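Local coordinates for protein pyridoxine 4-oxidase (Mesorhizobium loti, PDB 4HA6) that uses FAD to oxidise the 4-hydroxymethyl group of pyridoxine to the aldehyde pyridoxal, as a member of the GMC oxidoreductase family, at residues 111-121 against 495-503; 121-129 against 134-145. All coordinates share one frame; numbering follows the deposited sequence.

Overall arrangement
Both contacts draw on helix 114-124 and share Phe121; their centres lie about 14 Å apart. Contact 1 lays the middle of that helix, from Leu117 to Phe121, across helix 490-506 near the C-terminus, and contact 2 takes over where the helix ends and the chain runs on into a short parallel strand pair. They touch directly: Ile124 CD1 lies 3.9 Å from Glu498 CB, and Arg502 NH2 reaches the CB of Ala123. Each approaches the cofactor from one segment. The side chain of Ile496 in contact 1 is about 8 Å from the bound FAD and that of Leu141 in contact 2 about 9 Å, while that of Ile143 is about 12 Å from the bound pyridoxamine.

Contact 1 of 2, residues 111-121 against 495-503; sequences RWGWDELLPVF and AIAETFARQ
A near-perpendicular helix crossing joins 114-121 to 495-503, with axes 9.6 Å apart at 88°; Val120 is its central knob, set in the hole formed by Ala495, Glu498, Thr499 and Arg502. Its CG1, anti to the backbone N (chi1 169°), presses on Glu498 CG at 3.6 Å, whereas CG2 reaches Thr499 CG2 and lies over one face of the Arg502 guanidinium. The bond from Arg502 NE to Glu498 OE1, 2.9 Å and in the guanidinium plane, is a salt bridge that fixes how the group is turned; the same oxygen also pairs with Arg19. Ala495, one turn before Thr499, sets its CB 3.6 Å from Phe121 CE2. Helix 490-506 belongs to the FAD-binding part of this GMC fold: its other side packs on helix 11-20, which follows the first Rossmann strand and carries FAD-binding Ala12. Leu117 CD2 meets Thr499 CG2, a methyl whose place is doubtful. Trp112, ahead of the helix, brings CH2 obliquely to 3.2 Å from Thr499 OG1 and CZ3 to 4.1 Å from Ile496 CG1, while NE1 bonds to the Ala463 carbonyl. In one of two modelled conformers of Gln503, OE1 takes both NH1 (2.8 Å) and NH2 (3.1 Å) of Arg111 in the guanidinium plane, and NE2 donates to the Asn464 carbonyl, so this grip is probably not permanent. A water accepts weakly from Arg111 NH2 and donates to Thr499 O.

Contact 2 of 2, residues 121-129 against 134-145; sequences FQAIEDHPL and IHGKGGPLPIHL
His135 and His127 stack face to face, ring centroids 4.2 Å apart and planes at 22°, where the chain loops round so that 141-142 runs alongside 125-126 in the same direction. The stack is offset: His135 CD2 lies over the rim of the His127 ring, and His135 CB adds a CH-pi contact over the same face. With CG anti to the backbone N (chi1 -160°), the ring of His127 leans between His135 and the branched side chain of Ile143, whose CG2 comes to 3.5 Å from His127 CD2. Its ND1 accepts the amide of Leu129 in the ring plane, fixing the ring's rotation, and Leu145 CD1 packs near CE1. Replacing His127 with an alanine would probably leave the His135 face without its stacking partner and the Leu129 amide without its acceptor.

Asp126 belongs to the parallel strand pair, whose Leu141 packs on Leu494 of helix 490-506, its side chain about 5 Å from that of FAD-binding His490. Asp126 N donates to Leu141 O at 2.8 Å and Asp126 O accepts from Ile143 N at 2.9 Å, while OD1 is met from above the carboxylate plane. Beside it, Glu125 OE1 accepts from Gly136 N at 3.1 Å, and OE2 bonds to Tyr92. Gly136 and Gly139 lie so close to the 121-129 backbone that a CB on either would clash. Each carboxylate takes one backbone N-H and one arginine, Glu125 with Gly136 and Arg94, Asp126 with Gly138 and Arg188, so their negative charge is probably largely compensated within the strand pair.

Contact 1 of 2, residues 111-121 against 495-503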
loop_
_atom_site.group_PDB
_atom_site.type_symbol
_atom_site.label_atom_id
_atom_site.label_comp_id
_atom_site.label_asym_id
_atom_site.label_seq_id
_atom_site.Cartn_x
_atom_site.Cartn_y
_atom_site.Cartn_z
ATOM N N ARG A 111 -21.257 3.209 -1.795
ATOM C CA ARG A 111 -20.374 4.030 -0.964
ATOM C C ARG A 111 -18.908 3.870 -1.327
ATOM O O ARG A 111 -18.081 4.730 -1.004
ATOM C CB ARG A 111 -20.572 3.698 0.512
ATOM C CG ARG A 111 -20.441 2.225 0.826
ATOM C CD ARG A 111 -20.966 1.947 2.224
ATOM N NE ARG A 111 -20.206 2.778 3.131
ATOM C CZ ARG A 111 -19.873 2.441 4.364
ATOM N NH1 ARG A 111 -20.255 1.278 4.875
ATOM N NH2 ARG A 111 -19.141 3.282 5.070
ATOM N N TRP A 112 -18.603 2.773 -2.018
ATOM C CA TRP A 112 -17.242 2.425 -2.357
ATOM C C TRP A 112 -16.907 2.839 -3.778
ATOM O O TRP A 112 -15.862 2.462 -4.308
ATOM C CB TRP A 112 -17.038 0.916 -2.159
ATOM C CG TRP A 112 -17.131 0.519 -0.693
ATOM C CD1 TRP A 112 -18.068 -0.301 -0.105
ATOM C CD2 TRP A 112 -16.273 0.961 0.363
ATOM N NE1 TRP A 112 -17.818 -0.408 1.253
ATOM C CE2 TRP A 112 -16.723 0.362 1.561
ATOM C CE3 TRP A 112 -15.155 1.795 0.413
ATOM C CZ2 TRP A 112 -16.101 0.578 2.778
ATOM C CZ3 TRP A 112 -14.544 2.010 1.623
ATOM C CH2 TRP A 112 -15.014 1.405 2.789
ATOM N N GLY A 113 -17.803 3.604 -4.405
ATOM C CA GLY A 113 -17.575 4.100 -5.753
ATOM C C GLY A 113 -16.905 5.459 -5.736
ATOM O O GLY A 113 -16.979 6.173 -4.728
ATOM N N TRP A 114 -16.243 5.808 -6.838
ATOM C CA TRP A 114 -15.513 7.069 -6.949
ATOM C C TRP A 114 -16.355 8.293 -6.533
ATOM O O TRP A 114 -15.879 9.166 -5.795
ATOM C CB TRP A 114 -15.024 7.249 -8.387
ATOM C CG TRP A 114 -14.240 8.506 -8.617
ATOM C CD1 TRP A 114 -14.712 9.697 -9.106
ATOM C CD2 TRP A 114 -12.838 8.693 -8.390
ATOM N NE1 TRP A 114 -13.689 10.616 -9.181
ATOM C CE2 TRP A 114 -12.528 10.028 -8.746
ATOM C CE3 TRP A 114 -11.814 7.865 -7.909
ATOM C CZ2 TRP A 114 -11.230 10.551 -8.653
ATOM C CZ3 TRP A 114 -10.532 8.384 -7.805
ATOM C CH2 TRP A 114 -10.247 9.715 -8.183
ATOM N N ASP A 115 -17.600 8.351 -7.008
ATOM C CA ASP A 115 -18.474 9.495 -6.735
ATOM C C ASP A 115 -18.696 9.695 -5.241
ATOM O O ASP A 115 -18.656 10.822 -4.754
ATOM C CB ASP A 115 -19.833 9.322 -7.418
ATOM C CG ASP A 115 -19.762 9.516 -8.919
ATOM O OD1 ASP A 115 -18.820 10.186 -9.402
ATOM O OD2 ASP A 115 -20.661 8.998 -9.615
ATOM N N GLU A 116 -18.930 8.602 -4.514
ATOM C CA GLU A 116 -19.170 8.699 -3.072
ATOM C C GLU A 116 -17.856 8.849 -2.320
ATOM O O GLU A 116 -17.809 9.462 -1.255
ATOM C CB GLU A 116 -19.951 7.488 -2.561
ATOM C CG GLU A 116 -21.317 7.290 -3.236
ATOM C CD GLU A 116 -22.454 8.054 -2.570
ATOM O OE1 GLU A 116 -22.194 9.103 -1.938
ATOM O OE2 GLU A 116 -23.615 7.594 -2.689
ATOM N N LEU A 117 -16.784 8.294 -2.873
ATOM C CA LEU A 117 -15.464 8.428 -2.245
ATOM C C LEU A 117 -14.922 9.847 -2.402
ATOM O O LEU A 117 -14.128 10.307 -1.586
ATOM C CB LEU A 117 -14.478 7.419 -2.837
ATOM C CG LEU A 117 -14.694 5.999 -2.305
ATOM C CD1 LEU A 117 -13.737 5.027 -2.950
ATOM C CD2 LEU A 117 -14.548 5.959 -0.795
ATOM N N LEU A 118 -15.368 10.544 -3.444
ATOM C CA LEU A 118 -14.876 11.898 -3.740
ATOM C C LEU A 118 -14.895 12.839 -2.510
ATOM O O LEU A 118 -13.853 13.407 -2.156
ATOM C CB LEU A 118 -15.611 12.482 -4.955
ATOM C CG LEU A 118 -14.833 13.186 -6.066
ATOM C CD1 LEU A 118 -13.429 12.645 -6.247
ATOM C CD2 LEU A 118 -15.610 13.042 -7.365
ATOM N N PRO A 119 -16.050 12.964 -1.819
ATOM C CA PRO A 119 -16.029 13.800 -0.606
ATOM C C PRO A 119 -15.140 13.224 0.498
ATOM O O PRO A 119 -14.718 13.969 1.381
ATOM C CB PRO A 119 -17.486 13.769 -0.125
ATOM C CG PRO A 119 -18.289 13.320 -1.286
ATOM C CD PRO A 119 -17.398 12.424 -2.088
ATOM N N VAL A 120 -14.888 11.915 0.469
ATOM C CA VAL A 120 -14.023 11.292 1.478
ATOM C C VAL A 120 -12.557 11.656 1.239
ATOM O O VAL A 120 -11.868 12.107 2.163
ATOM C CB VAL A 120 -14.220 9.750 1.546
ATOM C CG1 VAL A 120 -13.129 9.081 2.389
ATOM C CG2 VAL A 120 -15.611 9.406 2.093
ATOM N N PHE A 121 -12.083 11.470 0.006
ATOM C CA PHE A 121 -10.734 11.905 -0.364
ATOM C C PHE A 121 -10.561 13.396 -0.031
ATOM O O PHE A 121 -9.600 13.793 0.622
ATOM C CB PHE A 121 -10.487 11.664 -1.855
ATOM C CG PHE A 121 -10.156 10.239 -2.199
ATOM C CD1 PHE A 121 -10.880 9.565 -3.177
ATOM C CD2 PHE A 121 -9.116 9.575 -1.560
ATOM C CE1 PHE A 121 -10.587 8.255 -3.503
ATOM C CE2 PHE A 121 -8.813 8.252 -1.881
ATOM C CZ PHE A 121 -9.557 7.597 -2.860
ATOM N N ALA A 495 -8.848 6.325 2.638
ATOM C CA ALA A 495 -10.269 6.441 2.277
ATOM C C ALA A 495 -11.115 5.356 2.963
ATOM O O ALA A 495 -12.195 5.641 3.468
ATOM C CB ALA A 495 -10.455 6.414 0.773
ATOM N N ILE A 496 -10.613 4.127 3.019
ATOM C CA ILE A 496 -11.311 3.070 3.748
ATOM C C ILE A 496 -11.511 3.439 5.211
ATOM O O ILE A 496 -12.584 3.213 5.796
ATOM C CB ILE A 496 -10.547 1.719 3.676
ATOM C CG1 ILE A 496 -10.604 1.162 2.261
ATOM C CG2 ILE A 496 -11.162 0.675 4.641
ATOM C CD1 ILE A 496 -9.750 -0.070 2.071
ATOM N N ALA A 497 -10.480 3.991 5.826
ATOM C CA ALA A 497 -10.586 4.299 7.247
ATOM C C ALA A 497 -11.576 5.455 7.464
ATOM O O ALA A 497 -12.439 5.384 8.352
ATOM C CB ALA A 497 -9.232 4.607 7.831
ATOM N N GLU A 498 -11.464 6.505 6.645
ATOM C CA GLU A 498 -12.369 7.643 6.783
ATOM C C GLU A 498 -13.829 7.235 6.569
ATOM O O GLU A 498 -14.702 7.682 7.319
ATOM C CB GLU A 498 -11.986 8.798 5.850
ATOM C CG GLU A 498 -12.944 10.007 5.884
ATOM C CD GLU A 498 -13.057 10.684 7.257
ATOM O OE1 GLU A 498 -14.073 11.374 7.494
ATOM O OE2 GLU A 498 -12.141 10.550 8.099
ATOM N N THR A 499 -14.119 6.382 5.581
ATOM C CA THR A 499 -15.533 6.021 5.411
ATOM C C THR A 499 -16.037 5.200 6.602
ATOM O O THR A 499 -17.195 5.330 7.007
ATOM C CB THR A 499 -15.951 5.424 4.000
ATOM O OG1 THR A 499 -16.244 4.031 4.098
ATOM C CG2 THR A 499 -14.946 5.697 2.897
ATOM N N PHE A 500 -15.168 4.396 7.204
ATOM C CA PHE A 500 -15.594 3.689 8.405
ATOM C C PHE A 500 -15.796 4.643 9.585
ATOM O O PHE A 500 -16.679 4.429 10.414
ATOM C CB PHE A 500 -14.622 2.587 8.792
ATOM C CG PHE A 500 -15.006 1.885 10.054
ATOM C CD1 PHE A 500 -14.506 2.301 11.281
ATOM C CD2 PHE A 500 -15.898 0.824 10.017
ATOM C CE1 PHE A 500 -14.869 1.654 12.451
ATOM C CE2 PHE A 500 -16.261 0.172 11.175
ATOM C CZ PHE A 500 -15.748 0.589 12.397
ATOM N N ALA A 501 -14.974 5.687 9.681
ATOM C CA ALA A 501 -15.137 6.650 10.774
ATOM C C ALA A 501 -16.478 7.350 10.625
ATOM O O ALA A 501 -17.207 7.545 11.597
ATOM C CB ALA A 501 -14.015 7.662 10.782
ATOM N N ARG A 502 -16.802 7.713 9.391
ATOM C CA ARG A 502 -18.067 8.377 9.102
ATOM C C ARG A 502 -19.247 7.467 9.433
ATOM O O ARG A 502 -20.261 7.924 9.961
ATOM C CB ARG A 502 -18.102 8.828 7.641
ATOM C CG ARG A 502 -17.022 9.861 7.311
ATOM C CD ARG A 502 -17.029 10.293 5.843
ATOM N NE ARG A 502 -16.369 11.587 5.714
ATOM C CZ ARG A 502 -16.780 12.561 4.909
ATOM N NH1 ARG A 502 -17.836 12.387 4.126
ATOM N NH2 ARG A 502 -16.120 13.704 4.877
ATOM N N GLN A 503 -19.101 6.174 9.164
ATOM C CA GLN A 503 -20.155 5.195 9.421
ATOM C C GLN A 503 -20.361 4.970 10.924
ATOM O O GLN A 503 -21.488 4.804 11.394
ATOM C CB GLN A 503 -19.807 3.893 8.693
ATOM C CG GLN A 503 -20.259 2.602 9.351
ATOM C CD GLN A 503 -19.608 1.387 8.701
ATOM O OE1 GLN A 503 -19.320 1.390 7.507
ATOM N NE2 GLN A 503 -19.354 0.360 9.491
HETATM O O HOH W 1 -19.330 5.997 5.515
#

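Contact 2 of 2, residues 121-129 against 134-145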
loop_
_atom_site.group_PDB
_atom_site.type_symbol
_atom_site.label_atom_id
_atom_site.label_comp_id
_atom_site.label_asym_id
_atom_site.label_seq_id
_atom_site.Cartn_x
_atom_site.Cartn_y
_atom_site.Cartn_z
ATOM N N PHE A 121 -12.083 11.470 0.006
ATOM C CA PHE A 121 -10.734 11.905 -0.364
ATOM C C PHE A 121 -10.561 13.396 -0.031
ATOM O O PHE A 121 -9.600 13.793 0.622
ATOM C CB PHE A 121 -10.487 11.664 -1.855
ATOM C CG PHE A 121 -10.156 10.239 -2.199
ATOM C CD1 PHE A 121 -10.880 9.565 -3.177
ATOM C CD2 PHE A 121 -9.116 9.575 -1.560
ATOM C CE1 PHE A 121 -10.587 8.255 -3.503
ATOM C CE2 PHE A 121 -8.813 8.252 -1.881
ATOM C CZ PHE A 121 -9.557 7.597 -2.860
ATOM N N GLN A 122 -11.515 14.209 -0.466
ATOM C CA GLN A 122 -11.485 15.643 -0.188
ATOM C C GLN A 122 -11.382 15.986 1.300
ATOM O O GLN A 122 -10.678 16.924 1.666
ATOM C CB GLN A 122 -12.702 16.334 -0.825
ATOM C CG GLN A 122 -12.728 16.248 -2.356
ATOM C CD GLN A 122 -14.074 16.632 -2.933
ATOM O OE1 GLN A 122 -14.988 16.980 -2.195
ATOM N NE2 GLN A 122 -14.204 16.562 -4.254
ATOM N N ALA A 123 -12.091 15.248 2.160
ATOM C CA ALA A 123 -11.985 15.478 3.607
ATOM C C ALA A 123 -10.579 15.157 4.126
ATOM O O ALA A 123 -10.115 15.735 5.122
ATOM C CB ALA A 123 -13.022 14.661 4.364
ATOM N N ILE A 124 -9.901 14.231 3.453
ATOM C CA ILE A 124 -8.574 13.814 3.880
ATOM C C ILE A 124 -7.498 14.809 3.435
ATOM O O ILE A 124 -6.546 15.098 4.177
ATOM C CB ILE A 124 -8.263 12.413 3.337
ATOM C CG1 ILE A 124 -8.951 11.354 4.204
ATOM C CG2 ILE A 124 -6.757 12.176 3.277
ATOM C CD1 ILE A 124 -9.136 10.013 3.520
ATOM N N GLU A 125 -7.676 15.351 2.231
ATOM C CA GLU A 125 -6.623 16.104 1.551
ATOM C C GLU A 125 -6.511 17.585 1.920
ATOM O O GLU A 125 -7.524 18.282 2.054
ATOM C CB GLU A 125 -6.846 15.985 0.048
ATOM C CG GLU A 125 -6.637 14.574 -0.429
ATOM C CD GLU A 125 -7.303 14.297 -1.738
ATOM O OE1 GLU A 125 -7.924 15.223 -2.313
ATOM O OE2 GLU A 125 -7.209 13.143 -2.191
ATOM N N ASP A 126 -5.277 18.058 2.086
ATOM C CA ASP A 126 -5.007 19.500 1.982
ATOM C C ASP A 126 -4.180 19.698 0.726
ATOM O O ASP A 126 -2.951 19.545 0.753
ATOM C CB ASP A 126 -4.258 20.057 3.195
ATOM C CG ASP A 126 -4.020 21.587 3.095
ATOM O OD1 ASP A 126 -4.847 22.300 2.472
ATOM O OD2 ASP A 126 -3.007 22.074 3.646
ATOM N N HIS A 127 -4.867 20.029 -0.366
ATOM C CA HIS A 127 -4.302 20.006 -1.716
ATOM C C HIS A 127 -4.216 21.422 -2.297
ATOM O O HIS A 127 -5.104 22.237 -2.064
ATOM C CB HIS A 127 -5.206 19.140 -2.603
ATOM C CG HIS A 127 -4.546 18.633 -3.845
ATOM N ND1 HIS A 127 -4.360 19.418 -4.964
ATOM C CD2 HIS A 127 -4.044 17.413 -4.153
ATOM C CE1 HIS A 127 -3.757 18.709 -5.901
ATOM N NE2 HIS A 127 -3.561 17.486 -5.439
ATOM N N PRO A 128 -3.155 21.716 -3.070
ATOM C CA PRO A 128 -3.041 23.066 -3.635
ATOM C C PRO A 128 -4.143 23.375 -4.654
ATOM O O PRO A 128 -4.409 24.546 -4.895
ATOM C CB PRO A 128 -1.657 23.057 -4.302
ATOM C CG PRO A 128 -1.353 21.627 -4.550
ATOM C CD PRO A 128 -1.999 20.872 -3.420
ATOM N N LEU A 129 -4.772 22.347 -5.228
ATOM C CA LEU A 129 -5.906 22.536 -6.138
ATOM C C LEU A 129 -7.249 22.490 -5.394
ATOM O O LEU A 129 -8.310 22.536 -6.013
ATOM C CB LEU A 129 -5.898 21.457 -7.228
ATOM C CG LEU A 129 -5.178 21.635 -8.560
ATOM C CD1 LEU A 129 -4.012 22.597 -8.456
ATOM C CD2 LEU A 129 -4.714 20.280 -9.083
ATOM N N ILE A 134 -12.813 18.945 -6.946
ATOM C CA ILE A 134 -12.261 17.594 -7.124
ATOM C C ILE A 134 -11.252 17.230 -6.032
ATOM O O ILE A 134 -11.341 16.166 -5.407
ATOM C CB ILE A 134 -11.599 17.432 -8.510
ATOM C CG1 ILE A 134 -12.639 17.637 -9.615
ATOM C CG2 ILE A 134 -10.970 16.059 -8.639
ATOM C CD1 ILE A 134 -12.056 17.841 -11.006
ATOM N N HIS A 135 -10.282 18.110 -5.813
ATOM C CA HIS A 135 -9.277 17.862 -4.796
ATOM C C HIS A 135 -9.690 18.525 -3.482
ATOM O O HIS A 135 -10.493 19.472 -3.475
ATOM C CB HIS A 135 -7.905 18.352 -5.271
ATOM C CG HIS A 135 -7.445 17.711 -6.547
ATOM N ND1 HIS A 135 -7.693 18.256 -7.790
ATOM C CD2 HIS A 135 -6.757 16.564 -6.774
ATOM C CE1 HIS A 135 -7.177 17.476 -8.724
ATOM N NE2 HIS A 135 -6.604 16.441 -8.133
ATOM N N GLY A 136 -9.150 18.029 -2.371
ATOM C CA GLY A 136 -9.558 18.507 -1.059
ATOM C C GLY A 136 -8.820 19.753 -0.604
ATOM O O GLY A 136 -7.665 19.985 -0.959
ATOM N N LYS A 137 -9.499 20.563 0.192
ATOM C CA LYS A 137 -8.884 21.750 0.761
ATOM C C LYS A 137 -9.054 21.707 2.273
ATOM O O LYS A 137 -10.153 21.448 2.763
ATOM C CB LYS A 137 -9.547 23.009 0.192
ATOM C CG LYS A 137 -9.201 24.290 0.962
ATOM C CD LYS A 137 -9.945 25.512 0.397
ATOM C CE LYS A 137 -9.729 26.759 1.258
ATOM N NZ LYS A 137 -8.287 27.138 1.350
ATOM N N GLY A 138 -7.965 21.934 3.006
ATOM C CA GLY A 138 -8.035 22.087 4.451
ATOM C C GLY A 138 -8.100 20.791 5.236
ATOM O O GLY A 138 -8.483 20.798 6.408
ATOM N N GLY A 139 -7.749 19.678 4.596
ATOM C CA GLY A 139 -7.755 18.391 5.276
ATOM C C GLY A 139 -6.446 18.172 6.009
ATOM O O GLY A 139 -5.488 18.940 5.841
ATOM N N PRO A 140 -6.385 17.116 6.821
ATOM C CA PRO A 140 -5.216 16.915 7.690
ATOM C C PRO A 140 -3.935 16.463 6.957
ATOM O O PRO A 140 -2.837 16.670 7.490
ATOM C CB PRO A 140 -5.694 15.831 8.665
ATOM C CG PRO A 140 -6.772 15.102 7.941
ATOM C CD PRO A 140 -7.447 16.124 7.059
ATOM N N LEU A 141 -4.074 15.866 5.771
ATOM C CA LEU A 141 -2.944 15.303 5.026
ATOM C C LEU A 141 -2.517 16.243 3.910
ATOM O O LEU A 141 -3.240 16.377 2.915
ATOM C CB LEU A 141 -3.352 13.972 4.362
ATOM C CG LEU A 141 -2.415 12.756 4.317
ATOM C CD1 LEU A 141 -2.636 11.911 3.054
ATOM C CD2 LEU A 141 -0.951 13.107 4.512
ATOM N N PRO A 142 -1.338 16.879 4.053
ATOM C CA PRO A 142 -0.825 17.731 2.973
ATOM C C PRO A 142 -0.545 16.914 1.719
ATOM O O PRO A 142 0.060 15.837 1.795
ATOM C CB PRO A 142 0.501 18.260 3.538
ATOM C CG PRO A 142 0.358 18.151 5.018
ATOM C CD PRO A 142 -0.476 16.918 5.248
ATOM N N ILE A 143 -0.998 17.414 0.574
ATOM C CA ILE A 143 -0.620 16.837 -0.708
ATOM C C ILE A 143 0.228 17.875 -1.446
ATOM O O ILE A 143 -0.222 19.000 -1.687
ATOM C CB ILE A 143 -1.848 16.475 -1.589
ATOM C CG1 ILE A 143 -2.973 15.826 -0.767
ATOM C CG2 ILE A 143 -1.413 15.609 -2.794
ATOM C CD1 ILE A 143 -2.529 14.627 0.094
ATOM N N HIS A 144 1.449 17.500 -1.811
ATOM C CA HIS A 144 2.359 18.433 -2.479
ATOM C C HIS A 144 2.469 18.089 -3.959
ATOM O O HIS A 144 2.594 16.913 -4.322
ATOM C CB HIS A 144 3.730 18.364 -1.793
ATOM C CG HIS A 144 4.813 19.147 -2.473
ATOM N ND1 HIS A 144 4.630 20.426 -2.958
ATOM C CD2 HIS A 144 6.111 18.834 -2.717
ATOM C CE1 HIS A 144 5.764 20.862 -3.481
ATOM N NE2 HIS A 144 6.678 19.916 -3.347
ATOM N N LEU A 145 2.402 19.115 -4.807
ATOM C CA LEU A 145 2.595 18.959 -6.248
ATOM C C LEU A 145 3.972 19.514 -6.603
ATOM O O LEU A 145 4.144 20.727 -6.705
ATOM C CB LEU A 145 1.524 19.736 -7.032
ATOM C CG LEU A 145 0.051 19.317 -6.925
ATOM C CD1 LEU A 145 -0.857 20.185 -7.796
ATOM C CD2 LEU A 145 -0.126 17.855 -7.278
HETATM O O HOH W 2 -11.078 18.854 3.374
#